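Local coordinates for protein ectoine dioxygenase (PDB 4MHR) that catalyses the iron- and 2-oxoglutarate-dependent hydroxylation of L-ectoine to 5-hydroxyectoine, a compatible solute that protects cells against osmotic stress, at residues Ala82-Ala85 with Asp86-Val89; Ala105-Pro108 with Val109-Arg112; Thr238-Pro241 with Gly242-Ile245; Met187-Pro190 with Gly191-Arg194. One frame throughout, in Å; residues are numbered along the deposited sequence.

Contact 1: Ala82-Ala85 with Asp86-Val89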
ATOM      1  N   ALA A  82     -16.269  12.942 -13.875  1.00 58.96           N
ATOM      2  CA  ALA A  82     -15.527  14.127 -13.387  1.00 55.65           C
ATOM      3  C   ALA A  82     -14.033  13.859 -13.227  1.00 57.19           C
ATOM      4  O   ALA A  82     -13.232  14.794 -13.088  1.00 64.12           O
ATOM      5  CB  ALA A  82     -16.108  14.635 -12.076  1.00 54.96           C
ATOM      6  N   LEU A  83     -13.632  12.598 -13.272  1.00 46.30           N
ATOM      7  CA  LEU A  83     -12.227  12.272 -12.979  1.00 47.44           C
ATOM      8  C   LEU A  83     -11.345  12.502 -14.196  1.00 44.95           C
ATOM      9  O   LEU A  83     -11.821  12.469 -15.323  1.00 43.01           O
ATOM     10  CB  LEU A  83     -12.115  10.800 -12.529  1.00 45.19           C
ATOM     11  CG  LEU A  83     -13.021  10.529 -11.315  1.00 47.10           C
ATOM     12  CD1 LEU A  83     -13.181   9.048 -11.060  1.00 50.29           C
ATOM     13  CD2 LEU A  83     -12.475  11.238 -10.071  1.00 50.07           C
ATOM     14  N   ASP A  84     -10.056  12.701 -13.974  1.00 44.26           N
ATOM     15  CA  ASP A  84      -9.081  12.667 -15.041  1.00 45.39           C
ATOM     16  C   ASP A  84      -8.981  11.262 -15.645  1.00 50.40           C
ATOM     17  O   ASP A  84      -8.652  10.292 -14.945  1.00 43.72           O
ATOM     18  CB  ASP A  84      -7.757  13.148 -14.478  1.00 47.41           C
ATOM     19  CG  ASP A  84      -6.687  13.218 -15.494  1.00 53.84           C
ATOM     20  OD1 ASP A  84      -6.678  12.414 -16.476  1.00 52.58           O
ATOM     21  OD2 ASP A  84      -5.847  14.117 -15.321  1.00 59.80           O
ATOM     22  N   ALA A  85      -9.229  11.150 -16.960  1.00 45.48           N
ATOM     23  CA  ALA A  85      -9.184   9.873 -17.677  1.00 45.42           C
ATOM     24  C   ALA A  85      -7.861   9.164 -17.585  1.00 44.39           C
ATOM     25  O   ALA A  85      -7.821   7.928 -17.679  1.00 44.71           O
ATOM     26  CB  ALA A  85      -9.521  10.057 -19.175  1.00 50.97           C
ATOM     27  N   ASP A  86      -6.777   9.924 -17.438  1.00 40.77           N
ATOM     28  CA  ASP A  86      -5.462   9.328 -17.409  1.00 46.42           C
ATOM     29  C   ASP A  86      -5.302   8.550 -16.115  1.00 45.61           C
ATOM     30  O   ASP A  86      -4.386   7.764 -16.028  1.00 39.23           O
ATOM     31  CB  ASP A  86      -4.338  10.366 -17.447  1.00 51.64           C
ATOM     32  CG  ASP A  86      -4.345  11.180 -18.718  1.00 60.95           C
ATOM     33  OD1 ASP A  86      -4.889  10.704 -19.740  1.00 64.95           O
ATOM     34  OD2 ASP A  86      -3.810  12.296 -18.684  1.00 73.68           O
ATOM     35  N   THR A  87      -6.149   8.804 -15.118  1.00 37.11           N
ATOM     36  CA  THR A  87      -5.967   8.119 -13.804  1.00 38.75           C
ATOM     37  C   THR A  87      -6.720   6.760 -13.727  1.00 41.16           C
ATOM     38  O   THR A  87      -6.630   6.028 -12.723  1.00 35.58           O
ATOM     39  CB  THR A  87      -6.359   9.006 -12.641  1.00 31.78           C
ATOM     40  OG1 THR A  87      -7.777   9.237 -12.620  1.00 28.22           O
ATOM     41  CG2 THR A  87      -5.568  10.375 -12.636  1.00 33.92           C
ATOM     42  N   ILE A  88      -7.447   6.410 -14.792  1.00 37.97           N
ATOM     43  CA  ILE A  88      -8.383   5.258 -14.707  1.00 37.67           C
ATOM     44  C   ILE A  88      -7.729   4.081 -15.331  1.00 36.74           C
ATOM     45  O   ILE A  88      -7.171   4.219 -16.435  1.00 39.14           O
ATOM     46  CB  ILE A  88      -9.703   5.583 -15.430  1.00 42.19           C
ATOM     47  CG1 ILE A  88     -10.224   6.945 -14.969  1.00 42.86           C
ATOM     48  CG2 ILE A  88     -10.700   4.430 -15.347  1.00 39.46           C
ATOM     49  CD1 ILE A  88     -11.239   6.906 -13.899  1.00 49.58           C
ATOM     50  N   VAL A  89      -7.711   2.941 -14.625  1.00 32.69           N
ATOM     51  CA  VAL A  89      -7.242   1.687 -15.179  1.00 33.78           C
ATOM     52  C   VAL A  89      -8.443   0.758 -15.322  1.00 36.83           C
ATOM     53  O   VAL A  89      -9.235   0.527 -14.354  1.00 32.29           O
ATOM     54  CB  VAL A  89      -6.151   1.022 -14.314  1.00 41.05           C
ATOM     55  CG1 VAL A  89      -5.710  -0.339 -14.906  1.00 39.97           C
ATOM     56  CG2 VAL A  89      -4.968   1.971 -14.178  1.00 44.54           C
TER

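Contact 2: Ala105-Pro108 with Val109-Arg112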
ATOM      1  N   ALA A 105      -6.357  13.147  -4.422  1.00 40.34           N
ATOM      2  CA  ALA A 105      -6.350  14.472  -5.056  1.00 41.77           C
ATOM      3  C   ALA A 105      -7.699  14.774  -5.729  1.00 47.53           C
ATOM      4  O   ALA A 105      -8.074  15.906  -5.760  1.00 48.99           O
ATOM      5  CB  ALA A 105      -5.218  14.604  -6.050  1.00 38.48           C
ATOM      6  N   GLN A 106      -8.462  13.762  -6.155  1.00 40.53           N
ATOM      7  CA  GLN A 106      -9.675  13.960  -6.940  1.00 37.00           C
ATOM      8  C   GLN A 106     -10.952  13.864  -6.152  1.00 37.99           C
ATOM      9  O   GLN A 106     -11.985  14.252  -6.642  1.00 43.95           O
ATOM     10  CB  GLN A 106      -9.720  12.904  -8.025  1.00 37.13           C
ATOM     11  CG  GLN A 106      -8.522  12.933  -8.963  1.00 32.10           C
ATOM     12  CD  GLN A 106      -8.676  11.984 -10.126  1.00 41.11           C
ATOM     13  OE1 GLN A 106      -8.319  10.774 -10.074  1.00 40.07           O
ATOM     14  NE2 GLN A 106      -9.189  12.506 -11.206  1.00 39.47           N
ATOM     15  N   SER A 107     -10.912  13.304  -4.934  1.00 36.93           N
ATOM     16  CA  SER A 107     -12.106  13.030  -4.149  1.00 34.50           C
ATOM     17  C   SER A 107     -11.901  13.666  -2.752  1.00 42.70           C
ATOM     18  O   SER A 107     -10.932  13.323  -2.068  1.00 39.34           O
ATOM     19  CB  SER A 107     -12.304  11.518  -3.960  1.00 35.96           C
ATOM     20  OG  SER A 107     -13.307  11.263  -2.975  1.00 36.97           O
ATOM     21  N   PRO A 108     -12.765  14.627  -2.368  1.00 40.63           N
ATOM     22  CA  PRO A 108     -12.700  15.272  -1.078  1.00 40.04           C
ATOM     23  C   PRO A 108     -12.843  14.285   0.088  1.00 34.27           C
ATOM     24  O   PRO A 108     -12.220  14.475   1.121  1.00 34.01           O
ATOM     25  CB  PRO A 108     -13.895  16.270  -1.116  1.00 41.48           C
ATOM     26  CG  PRO A 108     -14.005  16.652  -2.557  1.00 46.02           C
ATOM     27  CD  PRO A 108     -13.586  15.401  -3.330  1.00 46.91           C
ATOM     28  N   VAL A 109     -13.689  13.280  -0.047  1.00 31.61           N
ATOM     29  CA  VAL A 109     -13.807  12.242   0.978  1.00 32.60           C
ATOM     30  C   VAL A 109     -12.474  11.465   1.155  1.00 34.40           C
ATOM     31  O   VAL A 109     -12.031  11.260   2.286  1.00 32.33           O
ATOM     32  CB  VAL A 109     -14.912  11.256   0.585  1.00 35.31           C
ATOM     33  CG1 VAL A 109     -14.972  10.069   1.529  1.00 39.87           C
ATOM     34  CG2 VAL A 109     -16.287  11.947   0.533  1.00 40.81           C
ATOM     35  N   MET A 110     -11.873  11.024   0.037  1.00 30.78           N
ATOM     36  CA  MET A 110     -10.598  10.280   0.066  1.00 34.50           C
ATOM     37  C   MET A 110      -9.427  11.143   0.473  1.00 34.53           C
ATOM     38  O   MET A 110      -8.538  10.655   1.178  1.00 31.12           O
ATOM     39  CB  MET A 110     -10.312   9.554  -1.227  1.00 31.33           C
ATOM     40  CG  MET A 110     -11.421   8.608  -1.621  1.00 34.25           C
ATOM     41  SD  MET A 110     -11.868   7.362  -0.370  1.00 37.64           S
ATOM     42  CE  MET A 110     -13.324   6.608  -1.061  1.00 40.42           C
ATOM     43  N   ALA A 111      -9.461  12.440   0.147  1.00 35.22           N
ATOM     44  CA  ALA A 111      -8.466  13.383   0.728  1.00 32.89           C
ATOM     45  C   ALA A 111      -8.589  13.445   2.241  1.00 31.01           C
ATOM     46  O   ALA A 111      -7.586  13.422   2.979  1.00 33.11           O
ATOM     47  CB  ALA A 111      -8.599  14.807   0.152  1.00 36.45           C
ATOM     48  N   ARG A 112      -9.829  13.532   2.713  1.00 35.14           N
ATOM     49  CA  ARG A 112     -10.101  13.612   4.127  1.00 31.75           C
ATOM     50  C   ARG A 112      -9.757  12.287   4.845  1.00 31.25           C
ATOM     51  O   ARG A 112      -9.274  12.320   5.967  1.00 30.47           O
ATOM     52  CB  ARG A 112     -11.573  13.959   4.354  1.00 31.20           C
ATOM     53  CG  ARG A 112     -12.009  14.167   5.794  1.00 30.89           C
ATOM     54  CD  ARG A 112     -11.124  15.117   6.625  1.00 32.45           C
ATOM     55  NE  ARG A 112     -11.614  15.083   8.013  1.00 31.52           N
ATOM     56  CZ  ARG A 112     -11.340  14.136   8.907  1.00 35.57           C
ATOM     57  NH1 ARG A 112     -10.532  13.092   8.596  1.00 33.52           N
ATOM     58  NH2 ARG A 112     -11.856  14.203  10.125  1.00 33.39           N
TER

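Contact 3: Thr238-Pro241 with Gly242-Ile245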
ATOM      1  N   THR A 238      -7.601 -10.661   6.905  1.00 42.38           N
ATOM      2  CA  THR A 238      -8.991 -10.567   6.464  1.00 44.46           C
ATOM      3  C   THR A 238      -9.645  -9.560   7.370  1.00 42.81           C
ATOM      4  O   THR A 238      -9.038  -9.100   8.339  1.00 40.62           O
ATOM      5  CB  THR A 238      -9.755 -11.922   6.474  1.00 43.68           C
ATOM      6  OG1 THR A 238      -9.570 -12.575   7.717  1.00 45.82           O
ATOM      7  CG2 THR A 238      -9.224 -12.874   5.364  1.00 48.12           C
ATOM      8  N   GLY A 239     -10.848  -9.144   7.005  1.00 36.63           N
ATOM      9  CA  GLY A 239     -11.598  -8.282   7.861  1.00 33.05           C
ATOM     10  C   GLY A 239     -12.819  -7.709   7.213  1.00 29.47           C
ATOM     11  O   GLY A 239     -12.998  -7.797   6.020  1.00 31.72           O
ATOM     12  N   LYS A 240     -13.650  -7.100   8.037  1.00 33.56           N
ATOM     13  CA  LYS A 240     -14.863  -6.435   7.528  1.00 37.93           C
ATOM     14  C   LYS A 240     -14.506  -5.049   7.001  1.00 34.32           C
ATOM     15  O   LYS A 240     -13.418  -4.501   7.297  1.00 32.95           O
ATOM     16  CB  LYS A 240     -15.915  -6.335   8.639  1.00 43.09           C
ATOM     17  CG  LYS A 240     -15.434  -5.605   9.878  1.00 44.64           C
ATOM     18  CD  LYS A 240     -16.557  -5.440  10.888  1.00 51.51           C
ATOM     19  CE  LYS A 240     -16.201  -4.408  11.944  1.00 55.49           C
ATOM     20  NZ  LYS A 240     -15.126  -4.917  12.831  1.00 61.92           N
ATOM     21  N   PRO A 241     -15.405  -4.484   6.211  1.00 35.09           N
ATOM     22  CA  PRO A 241     -15.171  -3.165   5.709  1.00 31.49           C
ATOM     23  C   PRO A 241     -14.794  -2.181   6.832  1.00 30.72           C
ATOM     24  O   PRO A 241     -15.328  -2.243   7.953  1.00 25.28           O
ATOM     25  CB  PRO A 241     -16.527  -2.807   5.090  1.00 31.72           C
ATOM     26  CG  PRO A 241     -17.094  -4.112   4.658  1.00 31.03           C
ATOM     27  CD  PRO A 241     -16.709  -5.029   5.743  1.00 33.12           C
ATOM     28  N   GLY A 242     -13.827  -1.305   6.549  1.00 29.25           N
ATOM     29  CA  GLY A 242     -13.335  -0.366   7.564  1.00 29.55           C
ATOM     30  C   GLY A 242     -12.037  -0.823   8.244  1.00 25.72           C
ATOM     31  O   GLY A 242     -11.293  -0.000   8.742  1.00 29.62           O
ATOM     32  N   THR A 243     -11.751  -2.108   8.173  1.00 27.56           N
ATOM     33  CA  THR A 243     -10.433  -2.689   8.582  1.00 27.71           C
ATOM     34  C   THR A 243      -9.293  -2.117   7.765  1.00 28.72           C
ATOM     35  O   THR A 243      -9.437  -1.921   6.561  1.00 27.45           O
ATOM     36  CB  THR A 243     -10.415  -4.250   8.461  1.00 32.56           C
ATOM     37  OG1 THR A 243     -11.454  -4.814   9.254  1.00 33.58           O
ATOM     38  CG2 THR A 243      -9.058  -4.864   8.906  1.00 29.46           C
ATOM     39  N   VAL A 244      -8.176  -1.788   8.429  1.00 25.38           N
ATOM     40  CA  VAL A 244      -7.023  -1.203   7.755  1.00 25.62           C
ATOM     41  C   VAL A 244      -5.849  -2.100   7.884  1.00 26.54           C
ATOM     42  O   VAL A 244      -5.530  -2.557   9.001  1.00 26.62           O
ATOM     43  CB  VAL A 244      -6.651   0.162   8.300  1.00 28.26           C
ATOM     44  CG1 VAL A 244      -5.601   0.849   7.392  1.00 29.12           C
ATOM     45  CG2 VAL A 244      -7.863   1.056   8.323  1.00 28.97           C
ATOM     46  N   ILE A 245      -5.269  -2.452   6.756  1.00 22.87           N
ATOM     47  CA  ILE A 245      -4.102  -3.346   6.704  1.00 24.47           C
ATOM     48  C   ILE A 245      -2.937  -2.432   6.370  1.00 24.25           C
ATOM     49  O   ILE A 245      -2.990  -1.706   5.357  1.00 24.12           O
ATOM     50  CB  ILE A 245      -4.215  -4.475   5.662  1.00 24.22           C
ATOM     51  CG1 ILE A 245      -5.381  -5.373   6.030  1.00 30.00           C
ATOM     52  CG2 ILE A 245      -2.973  -5.301   5.698  1.00 26.75           C
ATOM     53  CD1 ILE A 245      -5.701  -6.339   4.928  1.00 35.39           C
TER
HETATM   54  O   HOH W   1     -12.703  -3.393  11.508  1.00 35.81           O
HETATM   55  O   HOH W   2     -12.917  -7.454  10.719  1.00 42.43           O

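Contact 4: Met187-Pro190 with Gly191-Arg194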
ATOM      1  N   MET A 187      -2.184 -11.366   0.427  1.00 27.78           N
ATOM      2  CA  MET A 187      -1.334 -12.307   1.096  1.00 26.69           C
ATOM      3  C   MET A 187       0.023 -11.622   1.201  1.00 27.19           C
ATOM      4  O   MET A 187       0.493 -11.024   0.227  1.00 25.77           O
ATOM      5  CB  MET A 187      -1.144 -13.520   0.179  1.00 26.29           C
ATOM      6  CG  MET A 187      -2.368 -14.416   0.146  1.00 30.47           C
ATOM      7  SD  MET A 187      -2.131 -15.921  -0.813  1.00 36.62           S
ATOM      8  CE  MET A 187      -0.431 -16.362  -0.698  1.00 49.06           C
ATOM      9  N   VAL A 188       0.673 -11.814   2.326  1.00 23.50           N
ATOM     10  CA  VAL A 188       1.999 -11.280   2.581  1.00 24.41           C
ATOM     11  C   VAL A 188       2.872 -12.404   3.050  1.00 25.50           C
ATOM     12  O   VAL A 188       2.362 -13.431   3.594  1.00 23.28           O
ATOM     13  CB  VAL A 188       1.967 -10.103   3.579  1.00 26.69           C
ATOM     14  CG1 VAL A 188       1.001  -9.061   3.099  1.00 26.37           C
ATOM     15  CG2 VAL A 188       1.600 -10.543   5.011  1.00 31.79           C
ATOM     16  N   ILE A 189       4.178 -12.244   2.829  1.00 24.23           N
ATOM     17  CA  ILE A 189       5.180 -13.112   3.463  1.00 22.95           C
ATOM     18  C   ILE A 189       5.795 -12.349   4.662  1.00 23.82           C
ATOM     19  O   ILE A 189       6.654 -11.434   4.479  1.00 24.25           O
ATOM     20  CB  ILE A 189       6.249 -13.511   2.439  1.00 23.82           C
ATOM     21  CG1 ILE A 189       5.599 -14.323   1.292  1.00 25.95           C
ATOM     22  CG2 ILE A 189       7.352 -14.327   3.098  1.00 24.49           C
ATOM     23  CD1 ILE A 189       6.590 -14.683   0.192  1.00 28.39           C
ATOM     24  N   PRO A 190       5.376 -12.704   5.908  1.00 27.69           N
ATOM     25  CA  PRO A 190       5.793 -11.864   7.039  1.00 28.99           C
ATOM     26  C   PRO A 190       7.314 -11.925   7.301  1.00 28.13           C
ATOM     27  O   PRO A 190       7.925 -12.970   7.166  1.00 27.55           O
ATOM     28  CB  PRO A 190       5.005 -12.412   8.254  1.00 28.72           C
ATOM     29  CG  PRO A 190       4.175 -13.539   7.746  1.00 31.43           C
ATOM     30  CD  PRO A 190       4.496 -13.819   6.307  1.00 26.25           C
ATOM     31  N   GLY A 191       7.921 -10.785   7.602  1.00 26.11           N
ATOM     32  CA  GLY A 191       9.369 -10.715   7.743  1.00 26.29           C
ATOM     33  C   GLY A 191      10.138 -10.549   6.452  1.00 24.79           C
ATOM     34  O   GLY A 191      11.294 -10.251   6.481  1.00 25.75           O
ATOM     35  N   SER A 192       9.472 -10.614   5.326  1.00 24.34           N
ATOM     36  CA  SER A 192      10.116 -10.470   4.041  1.00 22.48           C
ATOM     37  C   SER A 192      10.607  -9.077   3.751  1.00 25.14           C
ATOM     38  O   SER A 192      11.517  -8.850   2.952  1.00 23.08           O
ATOM     39  CB  SER A 192       9.126 -10.892   2.952  1.00 22.96           C
ATOM     40  OG  SER A 192       7.986 -10.049   2.774  1.00 21.65           O
ATOM     41  N   HIS A 193      10.037  -8.132   4.432  1.00 22.20           N
ATOM     42  CA  HIS A 193      10.511  -6.745   4.345  1.00 23.80           C
ATOM     43  C   HIS A 193      11.954  -6.442   4.781  1.00 22.15           C
ATOM     44  O   HIS A 193      12.516  -5.367   4.408  1.00 23.89           O
ATOM     45  CB  HIS A 193       9.522  -5.830   5.085  1.00 21.61           C
ATOM     46  CG  HIS A 193       9.519  -6.035   6.547  1.00 23.96           C
ATOM     47  ND1 HIS A 193       9.242  -7.266   7.130  1.00 23.62           N
ATOM     48  CD2 HIS A 193       9.762  -5.162   7.578  1.00 22.24           C
ATOM     49  CE1 HIS A 193       9.341  -7.164   8.446  1.00 22.99           C
ATOM     50  NE2 HIS A 193       9.654  -5.903   8.754  1.00 24.80           N
ATOM     51  N   ARG A 194      12.564  -7.373   5.495  1.00 23.05           N
ATOM     52  CA  ARG A 194      13.913  -7.218   5.927  1.00 26.10           C
ATOM     53  C   ARG A 194      14.903  -7.757   4.925  1.00 25.95           C
ATOM     54  O   ARG A 194      16.103  -7.716   5.208  1.00 30.35           O
ATOM     55  CB  ARG A 194      14.159  -7.953   7.254  1.00 29.43           C
ATOM     56  CG  ARG A 194      13.705  -7.153   8.456  1.00 39.16           C
ATOM     57  CD  ARG A 194      14.241  -7.747   9.768  1.00 50.49           C
ATOM     58  NE  ARG A 194      13.526  -7.080  10.851  1.00 57.63           N
ATOM     59  CZ  ARG A 194      13.899  -5.909  11.321  1.00 52.87           C
ATOM     60  NH1 ARG A 194      14.953  -5.281  10.826  1.00 60.46           N
ATOM     61  NH2 ARG A 194      13.226  -5.357  12.256  1.00 46.27           N
TER

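Contact 1: Ala82-Ala85 with Asp86-Val89
Leu83 meets Ile88 through methyl groups alone, with CD1 of Leu83 4.1 Å from CD1 of Ile88. The two side chains cross at about a right angle, and both also rest on Ile100 of strand 97-101. Asp84 comes next and does most of the polar work. Its CG lies anti to its own N (chi1 -177°), which carries the carboxylate forward along the chain. Asp84 OD1 accepts from Asp86 N at 2.7 Å, nearly along the C-O bond, and closes an Asx turn. The carbonyl O of Asp84 accepts from Thr87 N at 2.9 Å, with the donor above the carbonyl plane. Thr87 OG1 is 2.7 Å from the same oxygen and also borders the side-chain amide of Gln106. A valine in place of Thr87 would probably deprive Asp84 O and the Gln106 amide of this polar neighbour, leaving Asp84 O with the Thr87 N-H alone. Ala85 O takes a longer bond from Ile88 N, 3.3 Å, where the chain enters strand 88-90. One tension remains at this surface turn: OD1 of Asp84 is 3.6 Å from OD2 of Asp86. The two like charges probably repel, and the N-H of Asp86 is likely to offset part of that cost.

Contact 2: Ala105-Pro108 with Val109-Arg112
Ser107 O and Ala111 N form the shortest polar bond here, 2.8 Å long with an N-H...O angle of 160°. It is the opening i to i+4 bond of helix 108-115. Ser107 grips the new helix a second time through its side chain. It is the N-cap residue, and its OG accepts from Met110 N. That capping bond is nearly straight at 171°, but weak at 3.3 Å. With OG anti to the Ser107 N (chi1 168°), the hydroxyl is directed to the N-H of Met110 in the first turn of the helix. There it also lies alongside the side chain of Met110, 3.5 Å from CG, while Ser107 CB packs on the same CB-CG portion. Beyond CG the methionine bends and leads away. Pro108 follows the cap, in the first turn, where its lack of an N-H costs no helical bond. Its carbonyl O accepts from Arg112 N at 3.0 Å, and Arg112 CB packs 3.3 Å from that oxygen. The guanidinium lies well away and forms a salt bridge with Asp116 and a hydrogen bond with Gly306 O. In the fold, Ser107 directly follows helix 103-106 and caps helix 108-115, so one residue makes the joint between them. Helix 63-78 flanks this joint: Leu76 touches Ser107, and Phe68, Leu69 and Ala72 pack on Val109.

Contact 3: Thr238-Pro241 with Gly242-Ile245
Lys240 to Thr243 form a type II beta turn, with Pro241 and Gly242 at its two central positions and a 3.0 Å bond from Thr243 N to Lys240 O. Gly242 has a positive phi (99°), where a side chain would clash with Pro241 O. The Thr243 side chain doubles the turn bond. With OG1 beside its own N (chi1 -58°), the hydroxyl and the N-H point to the same oxygen, and OG1 donates to Lys240 O at 2.8 Å. This donor lies in the carbonyl plane, on a lone pair, while the N-H comes in at a slight tilt. The hydroxyl also accepts from water. One water lies 2.9 Å from Thr243 OG1 and takes a bond from Lys240 NZ. A second takes a bond from Lys240 N and gives OG1 a weak one. A valine at Thr243 would probably leave Lys240 O with the backbone bond alone and both waters without their hydroxyl partner. Lys240 NZ has its main partner in Asp59, a salt bridge. Gly239 passes close to the hydroxyl, its CA 3.7 Å from Thr243 OG1. The turn leads into strand 244-248, which lies between strands 54-57 and 169-175 of the large sheet. Pro241 faces helix 63-78 at Val66 and Gln70.

Contact 4: Met187-Pro190 with Gly191-Arg194
Ser192 folds its side chain back onto Ile189. Its CB comes 3.0 Å from Ile189 O and 3.9 Å from the CG2 methyl of Ile189. At the tip, OG donates to Ile189 O over 2.6 Å, with the donor in the carbonyl plane. The torsion explains the reach: OG sits between the backbone N and the carbonyl carbon of Ser192 (chi1 67°). Ser192 N grips the same oxygen at 3.1 Å, tilted 31° from the plane. Two donors of one residue thus fix the Ile189 carbonyl. The hydroxyl also has a hydrogen bond with Met252 N. The backbone between is a type II beta turn from Ile189 to Ser192. Pro190 and Gly191 fill its centre, and Gly191 takes a positive phi (83°) where a CB would collide with Pro190 O. The chain then runs straight into a short 3-10 segment, with Arg194 N bonded to Gly191 O at 3.3 Å. Met252 precedes His253, an iron ligand whose side chain is about 7 Å from that of Ser192. The arrangement is a tight Pro-Gly type II turn leaving strand 187-188 of the cupin fold, close to the iron-binding histidine His253.

All four contacts are local turns or caps. Contact 1 is a surface contact with acidic side chains, while the other three are partly buried. Contacts 1 and 2 touch through Gln106, whose amide meets Thr87 and the backbone near Asp84. Contacts 1 and 3 lead into the same seven-stranded sheet, at its outermost strand 88-90 and its inner strand 244-248. Helix 63-78 lies against both contacts 2 and 3. Contacts 3 and 4 share a plan, a Pro-Gly type II turn closed by an N-H and a hydroxyl. Water joins the hydroxyl in contact 3, a backbone N-H in contact 4, which lies nearest the iron site.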